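Local coordinates for superoxide dismutase (Anaplasma phagocytophilum, PDB 3JS4), which probably protects the cell by dismutating superoxide radicals to oxygen and hydrogen peroxide at an active-site iron ion, at residues A[101-106]-A[150-155]; A[136-141]-A[205-210]. One frame throughout, in Å; residues are numbered along the deposited sequence.

Contact 1 (A[101-106]-A[150-155]). With FE (Fe (III) ion), chain E.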
ATOM      1  N   HIS A 101       2.343   1.228  -4.801  1.00  5.52           N
ATOM      2  CA  HIS A 101       2.923   2.523  -4.417  1.00  6.04           C
ATOM      3  C   HIS A 101       1.884   3.652  -4.485  1.00  6.30           C
ATOM      4  O   HIS A 101       1.849   4.509  -3.599  1.00  5.98           O
ATOM      5  CB  HIS A 101       4.170   2.849  -5.262  1.00  5.30           C
ATOM      6  CG  HIS A 101       5.378   2.064  -4.848  1.00  6.04           C
ATOM      7  ND1 HIS A 101       5.621   0.782  -5.308  1.00  6.74           N
ATOM      8  CD2 HIS A 101       6.369   2.344  -3.965  1.00  4.94           C
ATOM      9  CE1 HIS A 101       6.742   0.331  -4.764  1.00  6.94           C
ATOM     10  NE2 HIS A 101       7.202   1.245  -3.924  1.00  2.48           N
ATOM     11  N   ASP A 102       1.025   3.644  -5.507  1.00  6.43           N
ATOM     12  CA  ASP A 102      -0.027   4.671  -5.596  1.00  7.41           C
ATOM     13  C   ASP A 102      -0.857   4.579  -4.301  1.00  7.00           C
ATOM     14  O   ASP A 102      -1.185   5.600  -3.684  1.00  6.59           O
ATOM     15  CB  ASP A 102      -0.971   4.475  -6.811  1.00  6.93           C
ATOM     16  CG  ASP A 102      -0.348   4.852  -8.168  1.00  9.59           C
ATOM     17  OD1 ASP A 102       0.709   5.515  -8.255  1.00 10.21           O
ATOM     18  OD2 ASP A 102      -0.961   4.476  -9.195  1.00 10.83           O
ATOM     19  N   PHE A 103      -1.193   3.357  -3.895  1.00  6.72           N
ATOM     20  CA  PHE A 103      -2.027   3.124  -2.710  1.00  7.01           C
ATOM     21  C   PHE A 103      -1.292   3.577  -1.448  1.00  7.30           C
ATOM     22  O   PHE A 103      -1.895   4.155  -0.524  1.00  7.02           O
ATOM     23  CB  PHE A 103      -2.346   1.622  -2.583  1.00  7.13           C
ATOM     24  CG  PHE A 103      -3.644   1.330  -1.854  1.00  7.62           C
ATOM     25  CD1 PHE A 103      -4.865   1.623  -2.446  1.00  7.21           C
ATOM     26  CD2 PHE A 103      -3.638   0.749  -0.587  1.00  5.64           C
ATOM     27  CE1 PHE A 103      -6.071   1.364  -1.781  1.00 10.08           C
ATOM     28  CE2 PHE A 103      -4.822   0.473   0.079  1.00  7.70           C
ATOM     29  CZ  PHE A 103      -6.052   0.768  -0.527  1.00  9.86           C
ATOM     30  N   TYR A 104       0.017   3.305  -1.411  1.00  6.53           N
ATOM     31  CA  TYR A 104       0.850   3.656  -0.259  1.00  6.15           C
ATOM     32  C   TYR A 104       0.860   5.170  -0.055  1.00  6.75           C
ATOM     33  O   TYR A 104       0.736   5.644   1.083  1.00  6.72           O
ATOM     34  CB  TYR A 104       2.268   3.165  -0.530  1.00  5.55           C
ATOM     35  CG  TYR A 104       3.354   3.532   0.448  1.00  5.80           C
ATOM     36  CD1 TYR A 104       3.258   3.205   1.804  1.00  6.34           C
ATOM     37  CD2 TYR A 104       4.538   4.138  -0.010  1.00  2.31           C
ATOM     38  CE1 TYR A 104       4.299   3.500   2.688  1.00  5.03           C
ATOM     39  CE2 TYR A 104       5.584   4.422   0.854  1.00  5.30           C
ATOM     40  CZ  TYR A 104       5.467   4.097   2.195  1.00  4.90           C
ATOM     41  OH  TYR A 104       6.492   4.402   3.036  1.00  5.16           O
ATOM     42  N   TRP A 105       1.065   5.938  -1.132  1.00  6.05           N
ATOM     43  CA  TRP A 105       1.110   7.386  -0.953  1.00  6.00           C
ATOM     44  C   TRP A 105      -0.207   7.939  -0.435  1.00  6.48           C
ATOM     45  O   TRP A 105      -0.206   8.891   0.362  1.00  5.49           O
ATOM     46  CB  TRP A 105       1.551   8.140  -2.236  1.00  6.12           C
ATOM     47  CG  TRP A 105       2.848   7.623  -2.839  1.00  5.96           C
ATOM     48  CD1 TRP A 105       3.030   7.153  -4.114  1.00  5.58           C
ATOM     49  CD2 TRP A 105       4.124   7.529  -2.193  1.00  6.01           C
ATOM     50  NE1 TRP A 105       4.335   6.782  -4.298  1.00  5.15           N
ATOM     51  CE2 TRP A 105       5.034   7.012  -3.147  1.00  6.46           C
ATOM     52  CE3 TRP A 105       4.598   7.875  -0.909  1.00  5.46           C
ATOM     53  CZ2 TRP A 105       6.389   6.800  -2.857  1.00  6.26           C
ATOM     54  CZ3 TRP A 105       5.937   7.650  -0.610  1.00  6.06           C
ATOM     55  CH2 TRP A 105       6.821   7.108  -1.587  1.00  5.20           C
ATOM     56  N   GLN A 106      -1.330   7.385  -0.910  1.00  6.91           N
ATOM     57  CA  GLN A 106      -2.646   7.815  -0.434  1.00  8.46           C
ATOM     58  C   GLN A 106      -2.923   7.393   1.020  1.00  8.03           C
ATOM     59  O   GLN A 106      -3.795   7.976   1.686  1.00  8.68           O
ATOM     60  CB  GLN A 106      -3.753   7.263  -1.349  1.00  9.22           C
ATOM     61  CG  GLN A 106      -3.563   7.594  -2.813  1.00 12.55           C
ATOM     62  CD  GLN A 106      -4.642   6.989  -3.687  1.00 19.53           C
ATOM     63  OE1 GLN A 106      -4.442   5.929  -4.305  1.00 23.83           O
ATOM     64  NE2 GLN A 106      -5.804   7.643  -3.734  1.00 20.47           N
ATOM     65  N   TRP A 150       4.581  -5.886   1.976  1.00  6.12           N
ATOM     66  CA  TRP A 150       3.594  -4.857   2.283  1.00  6.24           C
ATOM     67  C   TRP A 150       2.717  -5.302   3.467  1.00  7.13           C
ATOM     68  O   TRP A 150       2.383  -6.487   3.599  1.00  6.37           O
ATOM     69  CB  TRP A 150       2.673  -4.618   1.069  1.00  5.75           C
ATOM     70  CG  TRP A 150       3.415  -4.172  -0.147  1.00  7.31           C
ATOM     71  CD1 TRP A 150       4.041  -4.969  -1.063  1.00  5.97           C
ATOM     72  CD2 TRP A 150       3.656  -2.806  -0.565  1.00  6.06           C
ATOM     73  NE1 TRP A 150       4.643  -4.190  -2.036  1.00  6.78           N
ATOM     74  CE2 TRP A 150       4.427  -2.863  -1.755  1.00  6.32           C
ATOM     75  CE3 TRP A 150       3.271  -1.556  -0.068  1.00  4.73           C
ATOM     76  CZ2 TRP A 150       4.842  -1.700  -2.456  1.00  4.57           C
ATOM     77  CZ3 TRP A 150       3.673  -0.401  -0.773  1.00  4.58           C
ATOM     78  CH2 TRP A 150       4.467  -0.490  -1.936  1.00  3.73           C
ATOM     79  N   VAL A 151       2.307  -4.338   4.286  1.00  7.23           N
ATOM     80  CA  VAL A 151       1.308  -4.569   5.333  1.00  7.81           C
ATOM     81  C   VAL A 151       0.008  -3.854   4.935  1.00  7.55           C
ATOM     82  O   VAL A 151       0.033  -2.695   4.497  1.00  7.92           O
ATOM     83  CB  VAL A 151       1.847  -4.075   6.679  1.00  7.74           C
ATOM     84  CG1 VAL A 151       0.827  -4.211   7.811  1.00  7.95           C
ATOM     85  CG2 VAL A 151       3.127  -4.835   7.003  1.00  8.69           C
ATOM     86  N   TRP A 152      -1.110  -4.564   5.041  1.00  7.54           N
ATOM     87  CA  TRP A 152      -2.418  -4.022   4.666  1.00  7.16           C
ATOM     88  C   TRP A 152      -3.408  -4.006   5.834  1.00  7.16           C
ATOM     89  O   TRP A 152      -3.556  -5.012   6.548  1.00  7.35           O
ATOM     90  CB  TRP A 152      -3.039  -4.851   3.524  1.00  6.96           C
ATOM     91  CG  TRP A 152      -2.095  -5.076   2.380  1.00  6.12           C
ATOM     92  CD1 TRP A 152      -1.122  -6.023   2.295  1.00  6.01           C
ATOM     93  CD2 TRP A 152      -2.008  -4.299   1.174  1.00  6.72           C
ATOM     94  NE1 TRP A 152      -0.432  -5.891   1.111  1.00  6.37           N
ATOM     95  CE2 TRP A 152      -0.952  -4.842   0.405  1.00  7.05           C
ATOM     96  CE3 TRP A 152      -2.720  -3.201   0.672  1.00  7.26           C
ATOM     97  CZ2 TRP A 152      -0.602  -4.343  -0.861  1.00  7.11           C
ATOM     98  CZ3 TRP A 152      -2.352  -2.687  -0.601  1.00  5.71           C
ATOM     99  CH2 TRP A 152      -1.310  -3.262  -1.333  1.00  5.95           C
ATOM    100  N   LEU A 153      -4.119  -2.889   5.984  1.00  6.97           N
ATOM    101  CA  LEU A 153      -5.385  -2.874   6.711  1.00  7.23           C
ATOM    102  C   LEU A 153      -6.465  -3.178   5.676  1.00  7.27           C
ATOM    103  O   LEU A 153      -6.555  -2.505   4.640  1.00  7.27           O
ATOM    104  CB  LEU A 153      -5.654  -1.515   7.392  1.00  7.11           C
ATOM    105  CG  LEU A 153      -6.985  -1.360   8.141  1.00  7.52           C
ATOM    106  CD1 LEU A 153      -7.124  -2.454   9.233  1.00  5.41           C
ATOM    107  CD2 LEU A 153      -7.154   0.050   8.759  1.00  7.70           C
ATOM    108  N   VAL A 154      -7.260  -4.207   5.929  1.00  7.70           N
ATOM    109  CA  VAL A 154      -8.296  -4.596   4.972  1.00  8.47           C
ATOM    110  C   VAL A 154      -9.627  -4.773   5.650  1.00  9.37           C
ATOM    111  O   VAL A 154      -9.676  -4.967   6.880  1.00  8.95           O
ATOM    112  CB  VAL A 154      -7.958  -5.928   4.223  1.00  8.56           C
ATOM    113  CG1 VAL A 154      -6.629  -5.799   3.483  1.00  7.64           C
ATOM    114  CG2 VAL A 154      -7.956  -7.144   5.199  1.00  7.46           C
ATOM    115  N   TYR A 155     -10.700  -4.713   4.853  1.00  9.66           N
ATOM    116  CA  TYR A 155     -11.999  -5.187   5.306  1.00 10.67           C
ATOM    117  C   TYR A 155     -12.279  -6.573   4.723  1.00 11.35           C
ATOM    118  O   TYR A 155     -12.343  -6.745   3.506  1.00 10.78           O
ATOM    119  CB  TYR A 155     -13.124  -4.210   4.955  1.00 10.51           C
ATOM    120  CG  TYR A 155     -14.481  -4.709   5.408  1.00 11.74           C
ATOM    121  CD1 TYR A 155     -14.883  -4.577   6.729  1.00 13.26           C
ATOM    122  CD2 TYR A 155     -15.344  -5.350   4.519  1.00 13.99           C
ATOM    123  CE1 TYR A 155     -16.115  -5.046   7.153  1.00 15.39           C
ATOM    124  CE2 TYR A 155     -16.586  -5.837   4.936  1.00 14.15           C
ATOM    125  CZ  TYR A 155     -16.956  -5.675   6.252  1.00 15.26           C
ATOM    126  OH  TYR A 155     -18.171  -6.139   6.687  1.00 18.32           O
TER
HETATM  127 FE    FE E 207       8.579   0.764  -2.270  1.00 15.35          FE
HETATM  128  O   HOH W   1       8.176  -1.417  -2.644  1.00  9.76           O
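His101 NE2 binds the iron(III) ion at 2.2 Å, and the same ring takes the edge of Trp150 against one face. A water sits on the metal at 2.2 Å from the iron, and His45, Asp186 and His190 complete the site. The far nitrogen of the imidazole, ND1, bonds to the backbone O of Gln97. Metal and carbonyl thus fix the rotation of the ring from its two nitrogens. Trp150 CH2 stands 3.6 Å above the centre of the His101 ring, in an edge-to-face pair with planes at 87°. Its neighbouring corner, Trp150 CZ3, touches Tyr104 CB at 3.8 Å. His101 and Tyr104, three residues apart on the helix, thus both touch the six-membered ring of Trp150. Beside it, Trp152 CZ3 meets Phe103 CD2 at 3.7 Å, the two rings set obliquely at 40°. No hydrogen bond joins the segments. The contact sets the end of helix 89-106, from the alpha-hairpin domain, against the middle strand of the C-terminal sheet, 149-156, which lies between strands 161-168 and 179-186.

Contact 2 (A[136-141]-A[205-210])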
ATOM      1  N   ASN A 136      -0.858  -2.979  17.829  1.00 12.36           N
ATOM      2  CA  ASN A 136      -0.095  -4.210  18.054  1.00 12.73           C
ATOM      3  C   ASN A 136      -0.147  -5.181  16.894  1.00 12.18           C
ATOM      4  O   ASN A 136       0.872  -5.774  16.561  1.00 12.12           O
ATOM      5  CB  ASN A 136      -0.487  -4.893  19.368  1.00 13.33           C
ATOM      6  CG  ASN A 136      -0.057  -4.078  20.595  1.00 16.43           C
ATOM      7  OD1 ASN A 136       0.778  -3.165  20.492  1.00 20.37           O
ATOM      8  ND2 ASN A 136      -0.638  -4.384  21.746  1.00 18.24           N
ATOM      9  N   ALA A 137      -1.316  -5.322  16.268  1.00 11.63           N
ATOM     10  CA  ALA A 137      -1.486  -6.260  15.157  1.00 11.36           C
ATOM     11  C   ALA A 137      -0.730  -5.737  13.936  1.00 11.61           C
ATOM     12  O   ALA A 137      -0.040  -6.492  13.256  1.00 11.61           O
ATOM     13  CB  ALA A 137      -2.960  -6.445  14.830  1.00 11.76           C
ATOM     14  N   PHE A 138      -0.862  -4.439  13.682  1.00 11.01           N
ATOM     15  CA  PHE A 138      -0.203  -3.807  12.563  1.00 11.32           C
ATOM     16  C   PHE A 138       1.315  -3.905  12.713  1.00 11.08           C
ATOM     17  O   PHE A 138       2.005  -4.208  11.741  1.00 11.31           O
ATOM     18  CB  PHE A 138      -0.656  -2.346  12.437  1.00 11.30           C
ATOM     19  CG  PHE A 138      -0.474  -1.764  11.060  1.00 11.26           C
ATOM     20  CD1 PHE A 138       0.668  -1.052  10.741  1.00 10.05           C
ATOM     21  CD2 PHE A 138      -1.455  -1.935  10.081  1.00 10.18           C
ATOM     22  CE1 PHE A 138       0.832  -0.497   9.456  1.00 11.19           C
ATOM     23  CE2 PHE A 138      -1.296  -1.385   8.802  1.00 11.25           C
ATOM     24  CZ  PHE A 138      -0.137  -0.664   8.491  1.00  9.41           C
ATOM     25  N   THR A 139       1.826  -3.679  13.929  1.00 10.68           N
ATOM     26  CA  THR A 139       3.277  -3.703  14.175  1.00 10.66           C
ATOM     27  C   THR A 139       3.827  -5.129  14.043  1.00 10.78           C
ATOM     28  O   THR A 139       4.850  -5.352  13.395  1.00 10.46           O
ATOM     29  CB  THR A 139       3.639  -3.094  15.566  1.00 10.68           C
ATOM     30  OG1 THR A 139       3.150  -1.745  15.647  1.00 10.18           O
ATOM     31  CG2 THR A 139       5.152  -3.095  15.799  1.00 10.70           C
ATOM     32  N   THR A 140       3.106  -6.091  14.624  1.00 10.58           N
ATOM     33  CA  THR A 140       3.473  -7.506  14.575  1.00 10.15           C
ATOM     34  C   THR A 140       3.536  -7.981  13.132  1.00 10.02           C
ATOM     35  O   THR A 140       4.422  -8.762  12.746  1.00  9.01           O
ATOM     36  CB  THR A 140       2.435  -8.341  15.373  1.00 10.40           C
ATOM     37  OG1 THR A 140       2.499  -7.957  16.751  1.00 12.80           O
ATOM     38  CG2 THR A 140       2.681  -9.855  15.264  1.00 10.59           C
ATOM     39  N   SER A 141       2.561  -7.532  12.345  1.00  9.45           N
ATOM     40  CA  SER A 141       2.464  -7.954  10.958  1.00 10.56           C
ATOM     41  C   SER A 141       3.656  -7.401  10.160  1.00 10.15           C
ATOM     42  O   SER A 141       4.254  -8.107   9.348  1.00 10.45           O
ATOM     43  CB  SER A 141       1.133  -7.527  10.357  1.00 10.03           C
ATOM     44  OG  SER A 141       1.088  -7.800   8.966  1.00 12.56           O
ATOM     45  N   ASP A 205       6.651   2.365  13.912  1.00  8.59           N
ATOM     46  CA  ASP A 205       6.199   3.240  14.988  1.00  9.09           C
ATOM     47  C   ASP A 205       5.835   4.605  14.458  1.00  8.76           C
ATOM     48  O   ASP A 205       4.766   5.126  14.773  1.00  8.50           O
ATOM     49  CB  ASP A 205       7.253   3.385  16.081  1.00  9.28           C
ATOM     50  CG  ASP A 205       7.466   2.110  16.876  1.00 13.03           C
ATOM     51  OD1 ASP A 205       6.678   1.147  16.736  1.00 16.09           O
ATOM     52  OD2 ASP A 205       8.439   2.085  17.662  1.00 17.34           O
ATOM     53  N   VAL A 206       6.724   5.169  13.642  1.00  8.48           N
ATOM     54  CA  VAL A 206       6.509   6.467  13.047  1.00  9.02           C
ATOM     55  C   VAL A 206       5.289   6.465  12.106  1.00  8.48           C
ATOM     56  O   VAL A 206       4.489   7.413  12.100  1.00  7.69           O
ATOM     57  CB  VAL A 206       7.776   6.935  12.325  1.00  8.95           C
ATOM     58  CG1 VAL A 206       7.461   8.074  11.397  1.00 10.83           C
ATOM     59  CG2 VAL A 206       8.827   7.356  13.344  1.00 11.50           C
ATOM     60  N   PHE A 207       5.144   5.394  11.317  1.00  8.13           N
ATOM     61  CA  PHE A 207       3.980   5.270  10.435  1.00  7.55           C
ATOM     62  C   PHE A 207       2.639   5.382  11.202  1.00  7.44           C
ATOM     63  O   PHE A 207       1.725   6.145  10.825  1.00  7.41           O
ATOM     64  CB  PHE A 207       4.042   3.940   9.665  1.00  7.92           C
ATOM     65  CG  PHE A 207       2.932   3.769   8.640  1.00  9.31           C
ATOM     66  CD1 PHE A 207       3.094   4.240   7.337  1.00  8.85           C
ATOM     67  CD2 PHE A 207       1.742   3.137   8.983  1.00  8.77           C
ATOM     68  CE1 PHE A 207       2.082   4.081   6.353  1.00  8.22           C
ATOM     69  CE2 PHE A 207       0.703   2.979   8.017  1.00  9.90           C
ATOM     70  CZ  PHE A 207       0.882   3.447   6.704  1.00  9.85           C
ATOM     71  N   LEU A 208       2.517   4.615  12.271  1.00  7.58           N
ATOM     72  CA  LEU A 208       1.286   4.603  13.061  1.00  7.93           C
ATOM     73  C   LEU A 208       1.112   5.906  13.826  1.00  8.56           C
ATOM     74  O   LEU A 208      -0.020   6.355  14.058  1.00  8.21           O
ATOM     75  CB  LEU A 208       1.316   3.424  14.047  1.00  8.09           C
ATOM     76  CG  LEU A 208       1.147   2.027  13.417  1.00  8.61           C
ATOM     77  CD1 LEU A 208       1.548   0.943  14.423  1.00  6.47           C
ATOM     78  CD2 LEU A 208      -0.297   1.808  12.911  1.00  7.19           C
ATOM     79  N   GLU A 209       2.232   6.500  14.246  1.00  8.78           N
ATOM     80  CA  GLU A 209       2.184   7.671  15.130  1.00  9.75           C
ATOM     81  C   GLU A 209       1.879   8.973  14.394  1.00  9.29           C
ATOM     82  O   GLU A 209       1.201   9.846  14.951  1.00  8.68           O
ATOM     83  CB  GLU A 209       3.492   7.811  15.934  1.00  9.69           C
ATOM     84  CG  GLU A 209       3.495   6.940  17.201  1.00 15.05           C
ATOM     85  CD  GLU A 209       4.878   6.707  17.788  1.00 21.38           C
ATOM     86  OE1 GLU A 209       5.787   7.529  17.549  1.00 25.67           O
ATOM     87  OE2 GLU A 209       5.064   5.696  18.497  1.00 25.08           O
ATOM     88  N   HIS A 210       2.388   9.091  13.161  1.00  8.24           N
ATOM     89  CA  HIS A 210       2.378  10.366  12.438  1.00  8.68           C
ATOM     90  C   HIS A 210       2.024  10.331  10.954  1.00  8.13           C
ATOM     91  O   HIS A 210       1.867  11.391  10.361  1.00  8.22           O
ATOM     92  CB  HIS A 210       3.713  11.106  12.638  1.00  8.89           C
ATOM     93  CG  HIS A 210       3.940  11.542  14.053  1.00 10.36           C
ATOM     94  ND1 HIS A 210       3.202  12.543  14.646  1.00 12.24           N
ATOM     95  CD2 HIS A 210       4.788  11.084  15.008  1.00 12.18           C
ATOM     96  CE1 HIS A 210       3.589  12.691  15.903  1.00 10.58           C
ATOM     97  NE2 HIS A 210       4.560  11.833  16.143  1.00 11.97           N
TER
HETATM   98  O   HOH W   2       4.163   0.532  16.824  1.00 21.21           O
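This is an antiparallel packing of two helices of the C-terminal domain, partly buried and largely apolar, between helix 131-144 and helix 200-211. The short segment axes approach to 10.7 Å, with their directions 151° apart. Phe138 and Leu208 carry most of the contact. Leu208 CD2 comes up to Phe138 CD1 at 3.7 Å, oblique to the ring. The other methyl, Leu208 CD1, lies 3.4 Å from Thr139 OG1. The two branches of the leucine thus reach successive residues of the facing helix. Deeper in, Phe138 CE1 meets Phe207 CE2 at 3.8 Å. Their ring planes are almost parallel, at 4°, but the rings are displaced, so they meet mainly through the CE1 corner of Phe138 and the CE2 corner of Phe207. Both rings also touch Met185 of strand 179-186.

A polar link runs beside the apolar one. Water 2 donates to Thr139 OG1 at 2.8 Å and to Asp205 OD1 at 2.6 Å. Thr139 OG1 also bonds to Asn135 O, one turn back in its own helix. Asp205 OD1 has a second partner, the ammonium of Lys201, in a salt bridge. The arrangement belongs to the alpha/beta C-terminal domain of iron/manganese superoxide dismutases, where helices pack on a three-stranded antiparallel sheet.

How the contacts relate
The two contacts have centres 13 Å apart and meet through strand 149-156. Val151 CG1 of contact 1 lies 3.7 Å from Phe138 CE2 of contact 2, and 3.8 Å from Ser141 OG. The ring ends of Trp150 and Trp152 reach helix 89-106, while Val151 between them packs on helix 131-144. The segments of the two contacts alternate along the chain: 136-141 lies between 101-106 and 150-155, and 205-210 follows both. Contact 1 includes the iron ligand His101 and joins the two domains. Contact 2 lies within the C-terminal domain and farther from the metal, with the Phe207 side chain about 11 Å from the iron. That side chain is about 7 Å from the side chain of the iron ligand Asp186.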